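Local coordinates for protein putative peptidase M23 (Pseudomonas aeruginosa PAO1, PDB 2HSI) that binds a zinc ion and probably acts as a metalloendopeptidase of the M23 peptidase family, at residues Ser25-Arg29 / Glu65-Arg69; Val73-Pro77 / Leu266-Val271; Pro82-Leu87 / Glu98-Ser104. All coordinates share one frame; numbering follows the deposited sequence.

Interaction 1 (Ser25-Arg29 / Glu65-Arg69)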
loop_
_atom_site.group_PDB
_atom_site.type_symbol
_atom_site.label_atom_id
_atom_site.label_comp_id
_atom_site.label_asym_id
_atom_site.label_seq_id
_atom_site.Cartn_x
_atom_site.Cartn_y
_atom_site.Cartn_z
ATOM N N SER A 25 -12.702 -1.053 17.656
ATOM C CA SER A 25 -13.418 -1.591 16.464
ATOM C C SER A 25 -12.684 -2.780 15.846
ATOM O O SER A 25 -11.524 -3.061 16.178
ATOM C CB SER A 25 -13.619 -0.490 15.420
ATOM O OG SER A 25 -12.406 -0.163 14.767
ATOM N N PHE A 26 -13.371 -3.474 14.942
ATOM C CA PHE A 26 -12.798 -4.598 14.214
ATOM C C PHE A 26 -11.609 -4.156 13.353
ATOM O O PHE A 26 -10.613 -4.871 13.243
ATOM C CB PHE A 26 -13.872 -5.282 13.357
ATOM C CG PHE A 26 -13.325 -6.275 12.375
ATOM C CD1 PHE A 26 -12.826 -7.501 12.809
ATOM C CD2 PHE A 26 -13.303 -5.984 11.012
ATOM C CE1 PHE A 26 -12.314 -8.425 11.902
ATOM C CE2 PHE A 26 -12.792 -6.900 10.094
ATOM C CZ PHE A 26 -12.297 -8.126 10.540
ATOM N N ILE A 27 -11.716 -2.966 12.770
ATOM C CA ILE A 27 -10.658 -2.428 11.923
ATOM C C ILE A 27 -9.433 -1.967 12.728
ATOM O O ILE A 27 -8.309 -2.041 12.240
ATOM C CB ILE A 27 -11.208 -1.367 10.894
ATOM C CG1 ILE A 27 -10.317 -1.294 9.646
ATOM C CG2 ILE A 27 -11.452 -0.000 11.529
ATOM C CD1 ILE A 27 -10.304 -2.576 8.818
ATOM N N MET A 28 -9.657 -1.551 13.976
ATOM C CA MET A 28 -8.576 -1.278 14.927
ATOM C C MET A 28 -7.898 -2.585 15.348
ATOM O O MET A 28 -6.678 -2.656 15.433
ATOM C CB MET A 28 -9.108 -0.497 16.146
ATOM C CG MET A 28 -8.183 -0.430 17.381
ATOM S SD MET A 28 -6.685 0.581 17.226
ATOM C CE MET A 28 -7.248 2.159 17.820
ATOM N N ARG A 29 -8.697 -3.624 15.581
ATOM C CA ARG A 29 -8.177 -4.938 15.952
ATOM C C ARG A 29 -7.385 -5.594 14.815
ATOM O O ARG A 29 -6.397 -6.288 15.053
ATOM C CB ARG A 29 -9.320 -5.851 16.419
ATOM C CG ARG A 29 -8.879 -7.075 17.225
ATOM C CD ARG A 29 -8.195 -6.693 18.540
ATOM N NE ARG A 29 -7.607 -7.855 19.204
ATOM C CZ ARG A 29 -6.900 -7.812 20.332
ATOM N NH1 ARG A 29 -6.674 -6.657 20.949
ATOM N NH2 ARG A 29 -6.414 -8.934 20.845
ATOM N N GLU A 65 -13.478 6.125 12.246
ATOM C CA GLU A 65 -13.577 4.757 12.735
ATOM C C GLU A 65 -15.049 4.383 12.862
ATOM O O GLU A 65 -15.732 4.829 13.785
ATOM C CB GLU A 65 -12.880 4.598 14.080
ATOM C CG GLU A 65 -12.840 3.149 14.539
ATOM C CD GLU A 65 -12.127 2.963 15.854
ATOM O OE1 GLU A 65 -12.339 3.772 16.773
ATOM O OE2 GLU A 65 -11.363 1.991 15.971
ATOM N N GLU A 66 -15.525 3.581 11.912
ATOM C CA GLU A 66 -16.954 3.229 11.783
ATOM C C GLU A 66 -17.896 4.439 11.881
ATOM O O GLU A 66 -18.938 4.355 12.526
ATOM C CB GLU A 66 -17.343 2.161 12.813
ATOM C CG GLU A 66 -16.591 0.857 12.652
ATOM C CD GLU A 66 -16.757 -0.070 13.845
ATOM O OE1 GLU A 66 -16.951 0.426 14.983
ATOM O OE2 GLU A 66 -16.673 -1.302 13.646
ATOM N N GLY A 67 -17.504 5.556 11.266
ATOM C CA GLY A 67 -18.294 6.781 11.285
ATOM C C GLY A 67 -18.119 7.680 12.495
ATOM O O GLY A 67 -18.745 8.735 12.587
ATOM N N ARG A 68 -17.242 7.285 13.411
ATOM C CA ARG A 68 -17.086 8.024 14.654
ATOM C C ARG A 68 -15.818 8.883 14.636
ATOM O O ARG A 68 -15.693 9.770 13.791
ATOM C CB ARG A 68 -17.171 7.084 15.860
ATOM C CG ARG A 68 -18.386 6.155 15.779
ATOM C CD ARG A 68 -18.680 5.446 17.080
ATOM N NE ARG A 68 -20.009 4.834 17.062
ATOM C CZ ARG A 68 -20.284 3.614 16.606
ATOM N NH1 ARG A 68 -19.325 2.833 16.120
ATOM N NH2 ARG A 68 -21.533 3.167 16.643
ATOM N N ARG A 69 -14.894 8.616 15.557
ATOM C CA ARG A 69 -13.694 9.428 15.722
ATOM C C ARG A 69 -12.795 9.297 14.502
ATOM O O ARG A 69 -12.755 8.238 13.847
ATOM C CB ARG A 69 -12.918 9.029 16.993
ATOM C CG ARG A 69 -12.352 7.613 16.925
ATOM C CD ARG A 69 -11.465 7.230 18.085
ATOM N NE ARG A 69 -11.001 5.860 17.891
ATOM C CZ ARG A 69 -10.146 5.211 18.674
ATOM N NH1 ARG A 69 -9.618 5.781 19.751
ATOM N NH2 ARG A 69 -9.820 3.971 18.372
HETATM O O HOH W 1 -14.742 -1.873 11.698
#
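S25 and E65 make the central bond between the start of helix 26-31 and the type I' turn, E65 to R68, that links the antiparallel strands 58-64 and 70-75 as a beta hairpin. S25 OG donates to E65 OE2 at 2.7 Å, approaching from above the carboxylate plane. The same hydroxyl accepts from M28 N at 3.2 Å, which makes an ST motif. Serine suits this place because one small group can donate a hydrogen bond to the acid while accepting one from the helix; a chi1 of 73°, with OG held between the backbone N and the carbonyl carbon, turns it toward both. On the helix side, M28 CB lies 3.4 Å from E65 OE2, while the chain bends at chi2 and chi3 and brings CE to 3.2 Å from R69 NH2, the two side chains crossing at about a right angle.

E66 takes the flank. Its carboxylate lies beside S25 CB, with OE1 at 3.5 Å, and its OE2 accepts from a water whose oxygen is 2.8 Å away; that water also accepts weakly from I27 N. The N-H groups of a helix's first turn point toward its N-terminal end, so acids placed there, E65 and E66, probably gain from the helix dipole. Positive phi at both E66 and G67 builds the turn; glycine adopts it easily at the second.

Behind the first shell, R69 holds the E65 carboxylate in a salt bridge. Its side chain, extended from CG to NE, spans the base of the turn, and its NH1 makes a second salt bridge with D43, so this arginine ties E65 to the neighbouring strand 39-43. The shortest link is R69 NE to E65 OE1 at 2.7 Å, with OE1 met 43° out of the carboxylate plane.

Interaction 2 (Val73-Pro77 / Leu266-Val271)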
loop_
_atom_site.group_PDB
_atom_site.type_symbol
_atom_site.label_atom_id
_atom_site.label_comp_id
_atom_site.label_asym_id
_atom_site.label_seq_id
_atom_site.Cartn_x
_atom_site.Cartn_y
_atom_site.Cartn_z
ATOM N N VAL A 73 -4.333 5.922 9.758
ATOM C CA VAL A 73 -3.888 4.550 9.519
ATOM C C VAL A 73 -2.519 4.711 8.874
ATOM O O VAL A 73 -2.421 5.092 7.701
ATOM C CB VAL A 73 -4.884 3.762 8.613
ATOM C CG1 VAL A 73 -4.370 2.363 8.297
ATOM C CG2 VAL A 73 -6.251 3.658 9.284
ATOM N N VAL A 74 -1.478 4.465 9.672
ATOM C CA VAL A 74 -0.124 4.955 9.391
ATOM C C VAL A 74 0.786 3.794 9.014
ATOM O O VAL A 74 0.905 2.831 9.771
ATOM C CB VAL A 74 0.496 5.684 10.636
ATOM C CG1 VAL A 74 1.839 6.341 10.293
ATOM C CG2 VAL A 74 -0.458 6.731 11.216
ATOM N N GLY A 75 1.423 3.892 7.849
ATOM C CA GLY A 75 2.409 2.897 7.428
ATOM C C GLY A 75 3.754 3.171 8.085
ATOM O O GLY A 75 4.229 4.306 8.069
ATOM N N ILE A 76 4.356 2.131 8.668
ATOM C CA ILE A 76 5.651 2.257 9.349
ATOM C C ILE A 76 6.750 1.610 8.503
ATOM O O ILE A 76 6.742 0.396 8.304
ATOM C CB ILE A 76 5.637 1.597 10.756
ATOM C CG1 ILE A 76 4.387 1.997 11.555
ATOM C CG2 ILE A 76 6.927 1.912 11.520
ATOM C CD1 ILE A 76 4.229 3.491 11.815
ATOM N N PRO A 77 7.699 2.420 7.991
ATOM C CA PRO A 77 8.771 1.804 7.182
ATOM C C PRO A 77 9.542 0.708 7.925
ATOM O O PRO A 77 9.676 0.759 9.154
ATOM C CB PRO A 77 9.685 2.979 6.861
ATOM C CG PRO A 77 8.809 4.189 6.971
ATOM C CD PRO A 77 7.842 3.887 8.060
ATOM N N LEU A 266 1.475 2.759 2.345
ATOM C CA LEU A 266 0.715 3.777 3.071
ATOM C C LEU A 266 1.706 4.869 3.402
ATOM O O LEU A 266 2.804 4.577 3.885
ATOM C CB LEU A 266 0.150 3.224 4.384
ATOM C CG LEU A 266 -1.128 2.381 4.397
ATOM C CD1 LEU A 266 -1.211 1.621 5.717
ATOM C CD2 LEU A 266 -2.359 3.257 4.214
ATOM N N ASN A 267 1.324 6.118 3.147
ATOM C CA ASN A 267 2.188 7.293 3.357
ATOM C C ASN A 267 3.636 7.100 2.900
ATOM O O ASN A 267 4.573 7.419 3.632
ATOM C CB ASN A 267 2.125 7.838 4.809
ATOM C CG ASN A 267 2.333 6.764 5.874
ATOM O OD1 ASN A 267 1.373 6.167 6.355
ATOM N ND2 ASN A 267 3.590 6.489 6.220
ATOM N N ASP A 268 3.795 6.560 1.687
ATOM C CA ASP A 268 5.110 6.249 1.106
ATOM C C ASP A 268 5.970 5.309 1.969
ATOM O O ASP A 268 7.200 5.462 2.054
ATOM C CB ASP A 268 5.867 7.529 0.728
ATOM C CG ASP A 268 7.049 7.277 -0.212
ATOM O OD1 ASP A 268 7.009 6.307 -0.999
ATOM O OD2 ASP A 268 8.018 8.068 -0.153
ATOM N N ALA A 269 5.308 4.345 2.612
ATOM C CA ALA A 269 5.982 3.297 3.353
ATOM C C ALA A 269 5.419 1.951 2.922
ATOM O O ALA A 269 4.209 1.706 3.061
ATOM C CB ALA A 269 5.795 3.502 4.851
ATOM N N ARG A 270 6.281 1.083 2.387
ATOM C CA ARG A 270 5.879 -0.298 2.086
ATOM C C ARG A 270 5.678 -1.084 3.367
ATOM O O ARG A 270 6.561 -1.143 4.238
ATOM C CB ARG A 270 6.876 -1.028 1.169
ATOM C CG ARG A 270 6.557 -0.941 -0.325
ATOM C CD ARG A 270 7.312 0.192 -0.978
ATOM N NE ARG A 270 6.586 1.436 -0.856
ATOM C CZ ARG A 270 7.129 2.649 -0.828
ATOM N NH1 ARG A 270 8.439 2.840 -0.906
ATOM N NH2 ARG A 270 6.340 3.690 -0.715
ATOM N N VAL A 271 4.494 -1.673 3.477
ATOM C CA VAL A 271 4.104 -2.404 4.665
ATOM C C VAL A 271 3.654 -3.810 4.296
ATOM O O VAL A 271 3.469 -4.123 3.114
ATOM C CB VAL A 271 3.021 -1.648 5.496
ATOM C CG1 VAL A 271 3.556 -0.296 5.975
ATOM C CG2 VAL A 271 1.708 -1.498 4.707
HETATM O O HOH W 2 -1.212 6.434 5.625
#
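G75 and L266 bring the two backbones to 4.8 Å between their CA atoms, and P77 and A269 to 5.0 Å, yet no main-chain hydrogen bond joins the segments. Strand 70-75, in the M23 N-terminal region, meets the tight beta hairpin formed by strands 260-266 and 269-271 of the peptidase region, whose two-residue turn is N267 and D268.

N267 does the bridging. Its side-chain amide imitates a peptide edge: OD1 accepts from G75 N at 2.7 Å in the carbonyl plane, on a lone pair, and ND2 donates almost straight to G75 O at 2.9 Å. Both polar ends of a single residue are thus gripped and the rotation of the amide is fixed. Asparagine fits because it offers a donor and an acceptor together and tolerates the positive phi of the turn. With chi1 at 50°, CG sits between the backbone N and carbonyl carbon, carrying the amide over to G75. A water donates to both OD1 and V73 O, giving the buried OD1 a second partner beside G75 N.

Because a CB at G75 would run into L266 O, the lack of a side chain there lets the hairpin lie close: L266 CB is 3.8 Å from G75 N, and V271 CG1 is 3.7 Å from G75 CA. V73 CG1 adds a looser apolar touch on L266 CD1. Beyond the contact, D268 points away from strand 70-75; its OD1 accepts from R270 NH2 in a salt bridge, while OD2 pairs with K58 and R142, so charge gathers there. The side chain of R270 lies about 11 Å from the zinc ion, which is held by H180, D184, H259 and H261. The far end of the contact is apolar, the small A269 CB fitting against P77 CG at 3.7 Å.

Interaction 3 (Pro82-Leu87 / Glu98-Ser104)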
loop_
_atom_site.group_PDB
_atom_site.type_symbol
_atom_site.label_atom_id
_atom_site.label_comp_id
_atom_site.label_asym_id
_atom_site.label_seq_id
_atom_site.Cartn_x
_atom_site.Cartn_y
_atom_site.Cartn_z
ATOM N N PRO A 82 12.316 0.876 16.557
ATOM C CA PRO A 82 11.283 0.849 17.595
ATOM C C PRO A 82 11.457 1.991 18.612
ATOM O O PRO A 82 12.584 2.413 18.904
ATOM C CB PRO A 82 11.475 -0.524 18.243
ATOM C CG PRO A 82 12.075 -1.360 17.140
ATOM C CD PRO A 82 12.996 -0.426 16.424
ATOM N N GLY A 83 10.333 2.522 19.081
ATOM C CA GLY A 83 10.332 3.660 19.990
ATOM C C GLY A 83 9.130 4.562 19.762
ATOM O O GLY A 83 8.262 4.254 18.926
ATOM N N PRO A 84 9.076 5.692 20.490
ATOM C CA PRO A 84 7.996 6.668 20.329
ATOM C C PRO A 84 8.094 7.352 18.973
ATOM O O PRO A 84 9.204 7.574 18.469
ATOM C CB PRO A 84 8.266 7.697 21.436
ATOM C CG PRO A 84 9.291 7.086 22.334
ATOM C CD PRO A 84 10.059 6.116 21.508
ATOM N N GLN A 85 6.934 7.673 18.394
ATOM C CA GLN A 85 6.841 8.360 17.092
ATOM C C GLN A 85 5.847 9.502 17.210
ATOM O O GLN A 85 5.019 9.494 18.114
ATOM C CB GLN A 85 6.328 7.420 16.003
ATOM C CG GLN A 85 6.933 6.045 16.000
ATOM C CD GLN A 85 8.296 6.030 15.398
ATOM O OE1 GLN A 85 8.558 6.732 14.416
ATOM N NE2 GLN A 85 9.189 5.226 15.975
ATOM N N LYS A 86 5.928 10.464 16.296
ATOM C CA LYS A 86 5.072 11.651 16.312
ATOM C C LYS A 86 4.278 11.725 15.005
ATOM O O LYS A 86 4.815 11.461 13.937
ATOM C CB LYS A 86 5.909 12.933 16.469
ATOM C CG LYS A 86 6.683 13.034 17.779
ATOM C CD LYS A 86 7.660 14.200 17.780
ATOM C CE LYS A 86 8.523 14.189 19.041
ATOM N NZ LYS A 86 9.475 15.335 19.060
ATOM N N LEU A 87 3.002 12.072 15.114
ATOM C CA LEU A 87 2.159 12.365 13.967
ATOM C C LEU A 87 1.762 13.830 14.063
ATOM O O LEU A 87 1.313 14.276 15.115
ATOM C CB LEU A 87 0.933 11.456 14.016
ATOM C CG LEU A 87 -0.025 11.296 12.847
ATOM C CD1 LEU A 87 0.640 10.633 11.633
ATOM C CD2 LEU A 87 -1.155 10.433 13.336
ATOM N N GLU A 98 0.370 14.112 17.759
ATOM C CA GLU A 98 -0.100 12.951 18.493
ATOM C C GLU A 98 0.954 11.868 18.457
ATOM O O GLU A 98 1.402 11.461 17.388
ATOM C CB GLU A 98 -1.425 12.444 17.925
ATOM C CG GLU A 98 -2.585 13.455 17.997
ATOM C CD GLU A 98 -2.871 14.007 19.398
ATOM O OE1 GLU A 98 -2.825 13.266 20.402
ATOM O OE2 GLU A 98 -3.173 15.202 19.486
ATOM N N ARG A 99 1.360 11.416 19.635
ATOM C CA ARG A 99 2.377 10.379 19.719
ATOM C C ARG A 99 1.809 8.972 19.655
ATOM O O ARG A 99 0.677 8.716 20.066
ATOM C CB ARG A 99 3.253 10.559 20.969
ATOM C CG ARG A 99 4.140 11.761 20.863
ATOM C CD ARG A 99 5.247 11.742 21.877
ATOM N NE ARG A 99 5.869 13.051 21.989
ATOM C CZ ARG A 99 7.002 13.291 22.637
ATOM N NH1 ARG A 99 7.644 12.306 23.247
ATOM N NH2 ARG A 99 7.497 14.521 22.672
ATOM N N PHE A 100 2.612 8.068 19.112
ATOM C CA PHE A 100 2.289 6.663 19.123
ATOM C C PHE A 100 3.595 5.884 19.291
ATOM O O PHE A 100 4.659 6.475 19.305
ATOM C CB PHE A 100 1.486 6.253 17.879
ATOM C CG PHE A 100 2.229 6.401 16.568
ATOM C CD1 PHE A 100 2.830 5.301 15.977
ATOM C CD2 PHE A 100 2.275 7.627 15.902
ATOM C CE1 PHE A 100 3.491 5.427 14.750
ATOM C CE2 PHE A 100 2.934 7.763 14.681
ATOM C CZ PHE A 100 3.540 6.652 14.103
ATOM N N SER A 101 3.509 4.572 19.441
ATOM C CA SER A 101 4.710 3.780 19.688
ATOM C C SER A 101 4.866 2.703 18.634
ATOM O O SER A 101 3.886 2.093 18.202
ATOM C CB SER A 101 4.659 3.157 21.088
ATOM O OG SER A 101 4.591 4.169 22.080
ATOM N N VAL A 102 6.106 2.488 18.213
ATOM C CA VAL A 102 6.439 1.364 17.351
ATOM C C VAL A 102 7.175 0.327 18.215
ATOM O O VAL A 102 8.206 0.634 18.828
ATOM C CB VAL A 102 7.260 1.819 16.118
ATOM C CG1 VAL A 102 7.821 0.636 15.346
ATOM C CG2 VAL A 102 6.389 2.676 15.180
ATOM N N GLY A 103 6.601 -0.871 18.297
ATOM C CA GLY A 103 7.211 -1.984 19.030
ATOM C C GLY A 103 8.111 -2.773 18.103
ATOM O O GLY A 103 8.204 -2.461 16.922
ATOM N N SER A 104 8.776 -3.798 18.623
ATOM C CA SER A 104 9.730 -4.555 17.809
ATOM C C SER A 104 9.104 -5.796 17.179
ATOM O O SER A 104 8.123 -6.333 17.698
ATOM C CB SER A 104 10.971 -4.932 18.627
ATOM O OG SER A 104 10.630 -5.783 19.701
#
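Q85 and F100 form the tightly packed half of this antiparallel beta hairpin, strands 83-90 and 96-102, the N-to-C directions of 83-87 and 98-102 differing by 143°. Q85 CB sits over one face of the F100 ring in a CH-pi contact, 3.6 Å from the centroid. The Q85 chain then bends, laying CG against V102 CG2 at 3.5 Å, while L87 CB meets the F100 ring at its edge. A bulky aromatic suits this inner face, where I76 and Y55 also meet the ring. The Q85 amide is held at both ends: OE1 bonds Y55 OH, and NE2 donates to G83 O at 3.2 Å from above the carbonyl plane, on the face opposite V102 N.

The other face is looser and open to solvent. Here K86 and R99 run side by side in the same direction, K86 CE lying over one face of the R99 guanidinium, with K86 NZ 4.2 Å from R99 NH2. Solvent probably screens these like charges, and the long aliphatic stems still touch. Six backbone hydrogen bonds join the strands, so the pairing probably owes more to the main chain and the inner face than to the charged tips.

Overall arrangement
Interactions 2 and 3 are neighbours, their centres about 13 Å apart, whereas the centre of interaction 1 lies about 19 and 20 Å from theirs, respectively. All three draw on the six-stranded antiparallel sheet: interaction 1 at the turn before strand 70-75, interaction 2 at that strand's end, interaction 3 along strands 83-90 and 96-102, the last an outermost strand. Along the chain interaction 1 closes first; interaction 2 then opens, and interaction 3 falls wholly between its two segments. V74 CG2 packs on L87 CD1 at 4.1 Å, so the core behind the hairpin runs on to the junction with the zinc-bearing peptidase part, while interaction 1 sets the N-terminal helix against the sheet's periphery.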